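Local coordinates for Sodium/sialic acid symporter SiaT (Proteus mirabilis, PDB 5NV9), which couples the inward sodium gradient to uptake of the sialic acid N-acetylneuraminic acid across the bacterial inner membrane, at residues D75-I80 with F221-Q226; S66-A71 with I286-I291; D37-G42 with K104-Y109; F99-K104 with I262-I267. All blocks are in the same frame, centred on the assembly; numbering follows the deposited sequence.

Contact 1. Residues D75-I80 with F221-Q226; sequences DWTFII and FFPTTQ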
loop_
_atom_site.group_PDB
_atom_site.type_symbol
_atom_site.label_atom_id
_atom_site.label_comp_id
_atom_site.label_asym_id
_atom_site.label_seq_id
_atom_site.Cartn_x
_atom_site.Cartn_y
_atom_site.Cartn_z
ATOM N N ASP A 75 -9.951 17.436 9.059
ATOM C CA ASP A 75 -10.137 18.125 7.836
ATOM C C ASP A 75 -9.679 17.309 6.602
ATOM O O ASP A 75 -9.415 16.092 6.688
ATOM C CB ASP A 75 -9.424 19.459 7.968
ATOM C CG ASP A 75 -7.933 19.305 8.297
ATOM O OD1 ASP A 75 -7.213 18.581 7.577
ATOM O OD2 ASP A 75 -7.444 19.962 9.230
ATOM N N TRP A 76 -9.604 17.959 5.446
ATOM C CA TRP A 76 -9.166 17.293 4.222
ATOM C C TRP A 76 -7.707 17.548 3.918
ATOM O O TRP A 76 -7.277 17.178 2.840
ATOM C CB TRP A 76 -9.957 17.794 3.024
ATOM C CG TRP A 76 -11.364 17.307 2.899
ATOM C CD1 TRP A 76 -12.259 17.100 3.901
ATOM C CD2 TRP A 76 -12.043 17.045 1.688
ATOM N NE1 TRP A 76 -13.448 16.656 3.386
ATOM C CE2 TRP A 76 -13.336 16.597 2.024
ATOM C CE3 TRP A 76 -11.656 17.083 0.329
ATOM C CZ2 TRP A 76 -14.287 16.260 1.063
ATOM C CZ3 TRP A 76 -12.587 16.714 -0.624
ATOM C CH2 TRP A 76 -13.894 16.273 -0.251
ATOM N N THR A 77 -6.922 18.147 4.807
ATOM C CA THR A 77 -5.556 18.503 4.377
ATOM C C THR A 77 -4.709 17.347 3.812
ATOM O O THR A 77 -3.928 17.566 2.924
ATOM C CB THR A 77 -4.758 19.233 5.458
ATOM O OG1 THR A 77 -4.776 18.497 6.665
ATOM C CG2 THR A 77 -5.322 20.594 5.673
ATOM N N PHE A 78 -4.855 16.140 4.348
ATOM C CA PHE A 78 -4.142 14.981 3.866
ATOM C C PHE A 78 -4.346 14.618 2.395
ATOM O O PHE A 78 -3.511 13.962 1.805
ATOM C CB PHE A 78 -4.496 13.763 4.696
ATOM C CG PHE A 78 -3.678 13.610 5.958
ATOM C CD1 PHE A 78 -3.464 14.696 6.838
ATOM C CD2 PHE A 78 -3.232 12.350 6.339
ATOM C CE1 PHE A 78 -2.756 14.530 8.023
ATOM C CE2 PHE A 78 -2.489 12.181 7.523
ATOM C CZ PHE A 78 -2.269 13.269 8.369
ATOM N N ILE A 79 -5.455 15.059 1.800
ATOM C CA ILE A 79 -5.743 14.786 0.408
ATOM C C ILE A 79 -4.638 15.396 -0.487
ATOM O O ILE A 79 -4.423 14.923 -1.602
ATOM C CB ILE A 79 -7.192 15.214 -0.029
ATOM C CG1 ILE A 79 -7.683 14.332 -1.188
ATOM C CG2 ILE A 79 -7.258 16.718 -0.375
ATOM C CD1 ILE A 79 -9.024 14.719 -1.759
ATOM N N ILE A 80 -3.911 16.389 -0.018
ATOM C CA ILE A 80 -2.761 16.887 -0.787
ATOM C C ILE A 80 -1.840 15.688 -1.111
ATOM O O ILE A 80 -1.310 15.577 -2.220
ATOM C CB ILE A 80 -2.069 18.074 -0.077
ATOM C CG1 ILE A 80 -3.012 19.288 -0.026
ATOM C CG2 ILE A 80 -0.835 18.548 -0.832
ATOM C CD1 ILE A 80 -2.681 20.249 1.096
ATOM N N PHE A 221 -12.498 21.830 5.676
ATOM C CA PHE A 221 -11.830 21.509 4.391
ATOM C C PHE A 221 -10.324 21.787 4.478
ATOM O O PHE A 221 -9.561 20.871 4.735
ATOM C CB PHE A 221 -12.476 22.234 3.227
ATOM C CG PHE A 221 -13.816 21.684 2.861
ATOM C CD1 PHE A 221 -13.944 20.379 2.450
ATOM C CD2 PHE A 221 -14.937 22.477 2.884
ATOM C CE1 PHE A 221 -15.184 19.863 2.081
ATOM C CE2 PHE A 221 -16.204 21.972 2.540
ATOM C CZ PHE A 221 -16.318 20.663 2.149
ATOM N N PHE A 222 -9.901 23.037 4.326
ATOM C CA PHE A 222 -8.461 23.381 4.322
ATOM C C PHE A 222 -8.260 24.529 5.277
ATOM O O PHE A 222 -8.187 25.686 4.839
ATOM C CB PHE A 222 -7.978 23.683 2.886
ATOM C CG PHE A 222 -8.164 22.522 1.945
ATOM C CD1 PHE A 222 -7.257 21.492 1.913
ATOM C CD2 PHE A 222 -9.294 22.432 1.155
ATOM C CE1 PHE A 222 -7.434 20.422 1.063
ATOM C CE2 PHE A 222 -9.494 21.358 0.303
ATOM C CZ PHE A 222 -8.568 20.345 0.267
ATOM N N PRO A 223 -8.234 24.237 6.597
ATOM C CA PRO A 223 -8.197 25.381 7.546
ATOM C C PRO A 223 -6.830 26.100 7.425
ATOM O O PRO A 223 -5.800 25.445 7.366
ATOM C CB PRO A 223 -8.374 24.719 8.935
ATOM C CG PRO A 223 -8.135 23.255 8.713
ATOM C CD PRO A 223 -8.316 22.937 7.282
ATOM N N THR A 224 -6.836 27.417 7.310
ATOM C CA THR A 224 -5.606 28.142 7.071
ATOM C C THR A 224 -4.737 28.177 8.342
ATOM O O THR A 224 -3.560 28.481 8.278
ATOM C CB THR A 224 -5.888 29.552 6.556
ATOM O OG1 THR A 224 -6.728 30.224 7.477
ATOM C CG2 THR A 224 -6.565 29.499 5.232
ATOM N N THR A 225 -5.320 27.822 9.484
ATOM C CA THR A 225 -4.554 27.647 10.699
ATOM C C THR A 225 -3.566 26.489 10.588
ATOM O O THR A 225 -2.610 26.406 11.386
ATOM C CB THR A 225 -5.468 27.390 11.913
ATOM O OG1 THR A 225 -6.387 26.349 11.606
ATOM C CG2 THR A 225 -6.266 28.633 12.251
ATOM N N GLN A 226 -3.772 25.599 9.616
ATOM C CA GLN A 226 -2.791 24.553 9.330
ATOM C C GLN A 226 -1.728 24.929 8.283
ATOM O O GLN A 226 -0.891 24.091 7.928
ATOM C CB GLN A 226 -3.527 23.307 8.910
ATOM C CG GLN A 226 -4.356 22.772 10.029
ATOM C CD GLN A 226 -3.505 22.321 11.191
ATOM O OE1 GLN A 226 -3.428 22.984 12.242
ATOM N NE2 GLN A 226 -2.821 21.206 10.998
HETATM O O HOH W 1 -2.900 19.781 8.233
#

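Contact 2. Residues S66-A71 with I286-I291; sequences SIPAKA and IFFFAI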
loop_
_atom_site.group_PDB
_atom_site.type_symbol
_atom_site.label_atom_id
_atom_site.label_comp_id
_atom_site.label_asym_id
_atom_site.label_seq_id
_atom_site.Cartn_x
_atom_site.Cartn_y
_atom_site.Cartn_z
ATOM N N SER A 66 -9.416 4.801 7.841
ATOM C CA SER A 66 -8.772 5.948 8.453
ATOM C C SER A 66 -9.057 7.277 7.822
ATOM O O SER A 66 -9.061 8.269 8.519
ATOM C CB SER A 66 -7.236 5.830 8.388
ATOM O OG SER A 66 -6.885 4.791 9.227
ATOM N N ILE A 67 -9.175 7.316 6.509
ATOM C CA ILE A 67 -9.303 8.603 5.841
ATOM C C ILE A 67 -10.669 9.209 6.204
ATOM O O ILE A 67 -10.713 10.385 6.627
ATOM C CB ILE A 67 -9.059 8.583 4.324
ATOM C CG1 ILE A 67 -7.559 8.523 3.945
ATOM C CG2 ILE A 67 -9.705 9.799 3.679
ATOM C CD1 ILE A 67 -6.646 9.509 4.652
ATOM N N PRO A 68 -11.766 8.417 6.090
ATOM C CA PRO A 68 -13.056 8.919 6.615
ATOM C C PRO A 68 -13.010 9.337 8.110
ATOM O O PRO A 68 -13.591 10.371 8.464
ATOM C CB PRO A 68 -14.021 7.743 6.393
ATOM C CG PRO A 68 -13.430 7.027 5.196
ATOM C CD PRO A 68 -11.921 7.151 5.374
ATOM N N ALA A 69 -12.387 8.526 8.979
ATOM C CA ALA A 69 -12.266 8.923 10.397
ATOM C C ALA A 69 -11.505 10.242 10.554
ATOM O O ALA A 69 -11.857 11.070 11.380
ATOM C CB ALA A 69 -11.589 7.833 11.186
ATOM N N LYS A 70 -10.501 10.454 9.688
ATOM C CA LYS A 70 -9.683 11.627 9.715
ATOM C C LYS A 70 -10.484 12.853 9.223
ATOM O O LYS A 70 -10.429 13.908 9.857
ATOM C CB LYS A 70 -8.465 11.417 8.861
ATOM C CG LYS A 70 -7.508 12.606 8.847
ATOM C CD LYS A 70 -6.071 12.134 8.717
ATOM C CE LYS A 70 -5.447 11.867 10.083
ATOM N NZ LYS A 70 -5.244 13.152 10.816
ATOM N N ALA A 71 -11.278 12.726 8.161
ATOM C CA ALA A 71 -12.058 13.908 7.707
ATOM C C ALA A 71 -13.142 14.244 8.745
ATOM O O ALA A 71 -13.469 15.404 8.951
ATOM C CB ALA A 71 -12.690 13.647 6.366
ATOM N N ILE A 286 -11.056 11.236 -2.965
ATOM C CA ILE A 286 -11.951 12.315 -2.633
ATOM C C ILE A 286 -13.221 11.761 -1.955
ATOM O O ILE A 286 -13.746 12.370 -1.014
ATOM C CB ILE A 286 -12.449 13.074 -3.865
ATOM C CG1 ILE A 286 -11.336 13.795 -4.581
ATOM C CG2 ILE A 286 -13.460 14.132 -3.452
ATOM C CD1 ILE A 286 -11.804 14.415 -5.896
ATOM N N PHE A 287 -13.722 10.622 -2.432
ATOM C CA PHE A 287 -14.947 10.036 -1.828
ATOM C C PHE A 287 -14.729 9.569 -0.394
ATOM O O PHE A 287 -15.668 9.696 0.415
ATOM C CB PHE A 287 -15.592 8.948 -2.675
ATOM C CG PHE A 287 -16.306 9.483 -3.859
ATOM C CD1 PHE A 287 -15.618 9.761 -5.037
ATOM C CD2 PHE A 287 -17.665 9.735 -3.805
ATOM C CE1 PHE A 287 -16.277 10.288 -6.140
ATOM C CE2 PHE A 287 -18.313 10.280 -4.898
ATOM C CZ PHE A 287 -17.623 10.560 -6.067
ATOM N N PHE A 288 -13.509 9.115 -0.053
ATOM C CA PHE A 288 -13.227 8.707 1.333
ATOM C C PHE A 288 -13.237 9.921 2.293
ATOM O O PHE A 288 -13.751 9.832 3.395
ATOM C CB PHE A 288 -11.966 7.861 1.419
ATOM C CG PHE A 288 -12.139 6.501 0.809
ATOM C CD1 PHE A 288 -12.843 5.507 1.487
ATOM C CD2 PHE A 288 -11.670 6.211 -0.447
ATOM C CE1 PHE A 288 -13.086 4.256 0.899
ATOM C CE2 PHE A 288 -11.913 4.960 -1.046
ATOM C CZ PHE A 288 -12.586 3.976 -0.359
ATOM N N PHE A 289 -12.692 11.044 1.855
ATOM C CA PHE A 289 -12.777 12.290 2.633
ATOM C C PHE A 289 -14.236 12.711 2.722
ATOM O O PHE A 289 -14.720 13.026 3.812
ATOM C CB PHE A 289 -11.921 13.399 1.984
ATOM C CG PHE A 289 -10.456 13.197 2.220
ATOM C CD1 PHE A 289 -9.896 13.609 3.414
ATOM C CD2 PHE A 289 -9.645 12.491 1.307
ATOM C CE1 PHE A 289 -8.530 13.411 3.667
ATOM C CE2 PHE A 289 -8.284 12.266 1.590
ATOM C CZ PHE A 289 -7.733 12.716 2.785
ATOM N N ALA A 290 -14.930 12.708 1.577
ATOM C CA ALA A 290 -16.316 13.160 1.535
ATOM C C ALA A 290 -17.177 12.345 2.459
ATOM O O ALA A 290 -18.060 12.905 3.145
ATOM C CB ALA A 290 -16.874 13.217 0.115
ATOM N N ILE A 291 -16.868 11.053 2.567
ATOM C CA ILE A 291 -17.559 10.198 3.515
ATOM C C ILE A 291 -17.448 10.635 4.998
ATOM O O ILE A 291 -18.476 10.674 5.697
ATOM C CB ILE A 291 -17.202 8.702 3.338
ATOM C CG1 ILE A 291 -17.853 8.166 2.070
ATOM C CG2 ILE A 291 -17.706 7.880 4.497
ATOM C CD1 ILE A 291 -17.097 6.957 1.548
#

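Contact 3. Residues D37-G42 with K104-Y109; sequences DYFRGG and KITSAY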
loop_
_atom_site.group_PDB
_atom_site.type_symbol
_atom_site.label_atom_id
_atom_site.label_comp_id
_atom_site.label_asym_id
_atom_site.label_seq_id
_atom_site.Cartn_x
_atom_site.Cartn_y
_atom_site.Cartn_z
ATOM N N ASP A 37 6.297 -16.579 -15.329
ATOM C CA ASP A 37 4.847 -16.574 -15.205
ATOM C C ASP A 37 4.406 -16.028 -13.861
ATOM O O ASP A 37 3.621 -15.111 -13.815
ATOM C CB ASP A 37 4.227 -17.957 -15.415
ATOM C CG ASP A 37 4.511 -18.504 -16.820
ATOM O OD1 ASP A 37 4.327 -17.767 -17.865
ATOM O OD2 ASP A 37 4.972 -19.659 -16.841
ATOM N N TYR A 38 4.955 -16.567 -12.792
ATOM C CA TYR A 38 4.425 -16.320 -11.468
ATOM C C TYR A 38 4.651 -14.883 -10.961
ATOM O O TYR A 38 3.831 -14.382 -10.203
ATOM C CB TYR A 38 5.043 -17.325 -10.516
ATOM C CG TYR A 38 4.258 -17.649 -9.285
ATOM C CD1 TYR A 38 3.195 -18.566 -9.323
ATOM C CD2 TYR A 38 4.601 -17.102 -8.057
ATOM C CE1 TYR A 38 2.499 -18.901 -8.177
ATOM C CE2 TYR A 38 3.921 -17.450 -6.913
ATOM C CZ TYR A 38 2.849 -18.322 -6.986
ATOM O OH TYR A 38 2.199 -18.681 -5.832
ATOM N N PHE A 39 5.771 -14.264 -11.355
ATOM C CA PHE A 39 6.151 -12.933 -10.886
ATOM C C PHE A 39 6.036 -11.843 -11.960
ATOM O O PHE A 39 5.848 -10.680 -11.615
ATOM C CB PHE A 39 7.572 -12.940 -10.300
ATOM C CG PHE A 39 7.760 -13.851 -9.087
ATOM C CD1 PHE A 39 6.964 -13.727 -7.988
ATOM C CD2 PHE A 39 8.736 -14.833 -9.091
ATOM C CE1 PHE A 39 7.136 -14.529 -6.899
ATOM C CE2 PHE A 39 8.934 -15.660 -8.001
ATOM C CZ PHE A 39 8.146 -15.494 -6.881
ATOM N N ARG A 40 6.205 -12.212 -13.240
ATOM C CA ARG A 40 6.211 -11.242 -14.338
ATOM C C ARG A 40 4.965 -11.397 -15.218
ATOM O O ARG A 40 4.672 -10.529 -16.030
ATOM C CB ARG A 40 7.502 -11.324 -15.153
ATOM C CG ARG A 40 8.753 -11.034 -14.292
ATOM C CD ARG A 40 10.141 -11.127 -15.019
ATOM N NE ARG A 40 10.024 -10.661 -16.386
ATOM C CZ ARG A 40 10.341 -9.464 -16.849
ATOM N NH1 ARG A 40 10.928 -8.550 -16.110
ATOM N NH2 ARG A 40 10.122 -9.222 -18.116
ATOM N N GLY A 41 4.198 -12.478 -15.043
ATOM C CA GLY A 41 2.950 -12.625 -15.787
ATOM C C GLY A 41 3.133 -12.885 -17.300
ATOM O O GLY A 41 2.182 -12.727 -18.068
ATOM N N GLY A 42 4.329 -13.316 -17.711
ATOM C CA GLY A 42 4.671 -13.528 -19.104
ATOM C C GLY A 42 4.428 -12.358 -20.051
ATOM O O GLY A 42 4.252 -12.553 -21.225
ATOM N N LYS A 104 15.023 -6.151 -17.167
ATOM C CA LYS A 104 14.181 -7.332 -17.064
ATOM C C LYS A 104 14.138 -7.844 -15.629
ATOM O O LYS A 104 14.352 -9.041 -15.338
ATOM C CB LYS A 104 14.670 -8.440 -17.989
ATOM C CG LYS A 104 14.848 -8.006 -19.436
ATOM C CD LYS A 104 13.521 -7.761 -20.121
ATOM C CE LYS A 104 13.700 -7.660 -21.630
ATOM N NZ LYS A 104 12.987 -6.471 -22.194
ATOM N N ILE A 105 13.839 -6.924 -14.722
ATOM C CA ILE A 105 13.878 -7.247 -13.312
ATOM C C ILE A 105 12.752 -8.188 -12.947
ATOM O O ILE A 105 11.658 -8.086 -13.506
ATOM C CB ILE A 105 13.837 -5.986 -12.417
ATOM C CG1 ILE A 105 12.585 -5.147 -12.622
ATOM C CG2 ILE A 105 15.068 -5.137 -12.697
ATOM C CD1 ILE A 105 11.949 -4.692 -11.344
ATOM N N THR A 106 13.034 -9.088 -12.006
ATOM C CA THR A 106 12.009 -9.716 -11.243
ATOM C C THR A 106 11.789 -8.859 -9.972
ATOM O O THR A 106 10.664 -8.387 -9.728
ATOM C CB THR A 106 12.371 -11.186 -10.942
ATOM O OG1 THR A 106 12.144 -11.930 -12.133
ATOM C CG2 THR A 106 11.516 -11.787 -9.816
ATOM N N SER A 107 12.877 -8.576 -9.259
ATOM C CA SER A 107 12.858 -7.711 -8.045
ATOM C C SER A 107 13.436 -6.330 -8.379
ATOM O O SER A 107 14.459 -6.235 -9.007
ATOM C CB SER A 107 13.672 -8.351 -6.923
ATOM O OG SER A 107 13.826 -7.506 -5.817
ATOM N N ALA A 108 12.782 -5.287 -7.917
ATOM C CA ALA A 108 13.275 -3.911 -8.077
ATOM C C ALA A 108 14.696 -3.690 -7.581
ATOM O O ALA A 108 15.452 -2.848 -8.179
ATOM C CB ALA A 108 12.331 -2.949 -7.361
ATOM N N TYR A 109 15.076 -4.463 -6.556
ATOM C CA TYR A 109 16.363 -4.263 -5.819
ATOM C C TYR A 109 17.574 -4.742 -6.643
ATOM O O TYR A 109 18.731 -4.392 -6.376
ATOM C CB TYR A 109 16.254 -4.809 -4.383
ATOM C CG TYR A 109 15.008 -4.260 -3.756
ATOM C CD1 TYR A 109 14.829 -2.866 -3.609
ATOM C CD2 TYR A 109 13.892 -5.107 -3.478
ATOM C CE1 TYR A 109 13.619 -2.346 -3.129
ATOM C CE2 TYR A 109 12.691 -4.584 -2.985
ATOM C CZ TYR A 109 12.535 -3.211 -2.851
ATOM O OH TYR A 109 11.326 -2.703 -2.402
#

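Contact 4. Residues F99-K104 with I262-I267; sequences FFRKLK and IVTDSI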
loop_
_atom_site.group_PDB
_atom_site.type_symbol
_atom_site.label_atom_id
_atom_site.label_comp_id
_atom_site.label_asym_id
_atom_site.label_seq_id
_atom_site.Cartn_x
_atom_site.Cartn_y
_atom_site.Cartn_z
ATOM N N PHE A 99 15.010 1.821 -16.608
ATOM C CA PHE A 99 16.006 0.918 -15.997
ATOM C C PHE A 99 15.395 -0.387 -15.599
ATOM O O PHE A 99 15.941 -1.458 -15.901
ATOM C CB PHE A 99 16.705 1.562 -14.796
ATOM C CG PHE A 99 17.689 2.628 -15.205
ATOM C CD1 PHE A 99 17.279 3.913 -15.423
ATOM C CD2 PHE A 99 19.035 2.312 -15.389
ATOM C CE1 PHE A 99 18.178 4.861 -15.832
ATOM C CE2 PHE A 99 19.933 3.274 -15.786
ATOM C CZ PHE A 99 19.498 4.549 -16.021
ATOM N N PHE A 100 14.229 -0.293 -14.967
ATOM C CA PHE A 100 13.528 -1.462 -14.468
ATOM C C PHE A 100 13.167 -2.387 -15.647
ATOM O O PHE A 100 13.311 -3.614 -15.548
ATOM C CB PHE A 100 12.228 -1.069 -13.695
ATOM C CG PHE A 100 12.458 -0.431 -12.324
ATOM C CD1 PHE A 100 13.374 -0.950 -11.416
ATOM C CD2 PHE A 100 11.721 0.671 -11.920
ATOM C CE1 PHE A 100 13.558 -0.349 -10.137
ATOM C CE2 PHE A 100 11.904 1.270 -10.664
ATOM C CZ PHE A 100 12.808 0.758 -9.761
ATOM N N ARG A 101 12.656 -1.818 -16.726
ATOM C CA ARG A 101 12.266 -2.607 -17.844
ATOM C C ARG A 101 13.457 -3.204 -18.573
ATOM O O ARG A 101 13.405 -4.368 -18.933
ATOM C CB ARG A 101 11.399 -1.812 -18.810
ATOM C CG ARG A 101 10.005 -1.665 -18.199
ATOM C CD ARG A 101 9.024 -0.962 -19.109
ATOM N NE ARG A 101 8.673 -1.820 -20.241
ATOM C CZ ARG A 101 7.820 -2.847 -20.233
ATOM N NH1 ARG A 101 7.165 -3.243 -19.127
ATOM N NH2 ARG A 101 7.649 -3.487 -21.348
ATOM N N LYS A 102 14.495 -2.402 -18.832
ATOM C CA LYS A 102 15.618 -2.871 -19.640
ATOM C C LYS A 102 16.422 -3.922 -18.924
ATOM O O LYS A 102 17.051 -4.775 -19.561
ATOM C CB LYS A 102 16.551 -1.744 -20.017
ATOM C CG LYS A 102 15.966 -0.878 -21.105
ATOM C CD LYS A 102 16.833 0.307 -21.320
ATOM C CE LYS A 102 16.079 1.429 -21.970
ATOM N NZ LYS A 102 15.905 1.101 -23.361
ATOM N N LEU A 103 16.438 -3.848 -17.599
ATOM C CA LEU A 103 17.103 -4.882 -16.812
ATOM C C LEU A 103 16.254 -6.125 -16.666
ATOM O O LEU A 103 16.726 -7.061 -16.087
ATOM C CB LEU A 103 17.539 -4.378 -15.416
ATOM C CG LEU A 103 18.634 -3.282 -15.331
ATOM C CD1 LEU A 103 18.652 -2.667 -13.943
ATOM C CD2 LEU A 103 20.023 -3.765 -15.701
ATOM N N LYS A 104 15.023 -6.151 -17.167
ATOM C CA LYS A 104 14.181 -7.332 -17.064
ATOM C C LYS A 104 14.138 -7.844 -15.629
ATOM O O LYS A 104 14.352 -9.041 -15.338
ATOM C CB LYS A 104 14.670 -8.440 -17.989
ATOM C CG LYS A 104 14.848 -8.006 -19.436
ATOM C CD LYS A 104 13.521 -7.761 -20.121
ATOM C CE LYS A 104 13.700 -7.660 -21.630
ATOM N NZ LYS A 104 12.987 -6.471 -22.194
ATOM N N ILE A 262 6.572 -3.925 -14.956
ATOM C CA ILE A 262 7.245 -4.897 -15.825
ATOM C C ILE A 262 6.306 -6.028 -16.328
ATOM O O ILE A 262 6.725 -6.905 -17.085
ATOM C CB ILE A 262 8.528 -5.440 -15.134
ATOM C CG1 ILE A 262 8.272 -6.067 -13.768
ATOM C CG2 ILE A 262 9.467 -4.270 -14.824
ATOM C CD1 ILE A 262 7.996 -7.535 -13.810
ATOM N N VAL A 263 5.044 -6.025 -15.898
ATOM C CA VAL A 263 4.104 -7.054 -16.376
ATOM C C VAL A 263 3.477 -6.760 -17.727
ATOM O O VAL A 263 2.851 -7.664 -18.344
ATOM C CB VAL A 263 2.972 -7.329 -15.352
ATOM C CG1 VAL A 263 3.524 -7.874 -14.071
ATOM C CG2 VAL A 263 2.112 -6.120 -15.097
ATOM N N THR A 264 3.560 -5.499 -18.159
ATOM C CA THR A 264 3.089 -5.043 -19.461
ATOM C C THR A 264 4.113 -5.319 -20.560
ATOM O O THR A 264 5.328 -5.280 -20.331
ATOM C CB THR A 264 2.855 -3.550 -19.413
ATOM O OG1 THR A 264 3.926 -2.926 -18.655
ATOM C CG2 THR A 264 1.590 -3.288 -18.716
ATOM N N ASP A 265 3.632 -5.458 -21.784
ATOM C CA ASP A 265 4.491 -5.954 -22.845
ATOM C C ASP A 265 5.235 -4.848 -23.594
ATOM O O ASP A 265 6.176 -5.117 -24.290
ATOM C CB ASP A 265 3.692 -6.807 -23.816
ATOM C CG ASP A 265 4.530 -7.823 -24.480
ATOM O OD1 ASP A 265 5.054 -8.694 -23.776
ATOM O OD2 ASP A 265 4.680 -7.754 -25.712
ATOM N N SER A 266 4.810 -3.611 -23.442
ATOM C CA SER A 266 5.464 -2.519 -24.125
ATOM C C SER A 266 5.439 -1.309 -23.243
ATOM O O SER A 266 4.774 -1.293 -22.186
ATOM C CB SER A 266 4.688 -2.220 -25.403
ATOM O OG SER A 266 3.372 -1.766 -25.082
ATOM N N ILE A 267 6.152 -0.270 -23.683
ATOM C CA ILE A 267 6.256 0.974 -22.921
ATOM C C ILE A 267 4.938 1.722 -23.097
ATOM O O ILE A 267 4.513 2.465 -22.205
ATOM C CB ILE A 267 7.511 1.805 -23.279
ATOM C CG1 ILE A 267 7.738 2.937 -22.266
ATOM C CG2 ILE A 267 7.394 2.423 -24.644
ATOM C CD1 ILE A 267 8.464 2.502 -21.003
#

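Contact 1. Residues D75-I80 with F221-Q226
W76 and F221 pack as a T-shaped (edge-to-face) pair, the tight end of the contact. The edge of the F221 ring meets one face of the W76 indole, with planes at 75°. The closest ring atoms are F221 CE1 and W76 CE2, 3.8 Å apart. Beside the rings, W76 N donates to F221 O at 3.0 Å, in the carbonyl plane and on a lone pair. F222 CZ lies 3.9 Å from I79 CG2, a methyl at the ring edge. P223 CG is also close, 3.4 Å from D75 OD2. The indole NE1 is hydrogen-bonded to S293 OG.

The other side is looser and bridged by water. Q226 CG lies 4.3 Å from D75 OD2. A water donates to T77 OG1 and accepts from Q226 NE2 of the 3-10 turn 224-226. With its CG between the backbone N and carbonyl carbon (chi1 58°), D75 forms an Asx turn: OD1 accepts from T77 N at 2.8 Å. T77 OG1 donates to the same OD1 at 2.6 Å, so two bonds grip that oxygen. The chemistry implies an aromatic anchor between the periplasmic loop 221-226 and the turn that leads into helix 80-87, while D75 fixes its own turn.

Contact 2. Residues S66-A71 with I286-I291
This is an apolar helix-helix contact, buried in the membrane transporter's LeuT fold. Helix 61-73 crosses helix 267-301 here. The axes of the two short segments come within 7.2 Å at a signed angle of -46°. The close approach centres on P68 and F289.

I67 makes a CH-pi contact with F289. Its CG2 sits over the middle of the ring, 3.4 Å from the centroid and 7° off the normal. CG2 gets there by standing anti to the I67 backbone N. The other branch of I67 ends in CD1, 3.9 Å from F289 CZ. CG2 also touches F288 CB, at 3.7 Å.

P68 lies alongside F288, both side chains pointing the same way. Its CG is 3.3 Å from F288 O and also lies at the edge of the F288 ring. P68 CA makes a bent C-H...O contact with F288 O, 3.4 Å. Further along, P68 CB meets I291 CG2. A71 brings its small CB to 3.3 Å from F289 O.

F64 meets the F288 ring edge-to-face, and W76 packs on F289. The side chain of I67 is about 5 Å from the bound sialic acid. The chemistry implies cohesion by shape and dispersion, with one weak C-H...O contact, in what is probably a second layer behind the substrate pocket.

Contact 3. Residues D37-G42 with K104-Y109
R40 reaches from the last turn of helix 35-40 to the carbonyl of I105, in the loop that follows a Schellman motif at K104. Both segments are on the cytoplasmic side of this LeuT-fold transporter. The R40 CB points toward the loop. CG comes next, 4.1 Å from T106 OG1. R40 CD is 3.6 Å from T106 OG1 and 3.7 Å from I105 O. The chain then bends at chi3 (35°), which turns the guanidinium onto the loop. NE is held from outside by a salt bridge to D36. At the tip, NH1 donates to I105 O. The oxygen lies in the guanidinium plane, but NH1 stands above the carbonyl plane, 44° out of it. NH1 also lies 3.3 Å from K104 C. NE and NH1 together fix the rotation of the flat group.

F39 adds a looser apolar touch beside R40. T106 places CG2 anti to its own backbone N, and that methyl comes within 4.1 Å of F39 CB. T106 O accepts from Q255, and S107 OG is hydrogen-bonded to D358 OD2. The one hydrogen bond between the segments is R40 NH1 to I105 O, 2.7 Å long.

Contact 4. Residues F99-K104 with I262-I267
The bend at chi3 (71°) of R101, after an extended chi2, swings its guanidinium from helix 89-102 to the backbone of T264. The helix ends in a Schellman motif at K104, and the loop 262-266 leads to the N-cap S266 of helix 267-301. R101 thus ties a helix C-terminus to the approach of another helix on the cytoplasmic side.

NH1 and NH2 grip one atom end-on. T264 O is 3.0 Å from R101 NH1 and 3.1 Å from R101 NH2, and lies close to the guanidinium plane. Both nitrogens come from the same face of the carbonyl plane. R101 NH1 also hydrogen-bonds Y261 O, so several bonds set the rotation of the group. Over one guanidinium face lies S266 O, offset toward the rim. The S266 hydroxyl caps E269 N, while T264 OG1 is hydrogen-bonded to T270 OG1.

The aliphatic part of R101 is also used. Its CD lies 4.0 Å from I267 CD1, the two side chains crossing at a slant. At the loop's other end, I262 CG2 touches the helix: I262 CG2 lies 4.0 Å from F100 O and 4.4 Å from F100 CB.

The four contacts form two pairs, toward the two sides of the membrane. Contacts 1 and 2 have centres 12 Å apart and touch directly: W76 CE2 lies 3.5 Å from F289 CB, and I79 N lies 3.4 Å from F289 CZ. Contacts 3 and 4 have centres 9 Å apart and share K104; R40 CG meets I262 CD1 at 3.6 Å. The pairs are well separated, with contacts 2 and 3 about 35 Å apart between centres. Bound sialic acid lies near the first pair, about 8 Å from the side chain of I79. Of the second pair, contact 3 comes within about 12 Å of a sodium ion through F39, while contact 4 is away from the known sites.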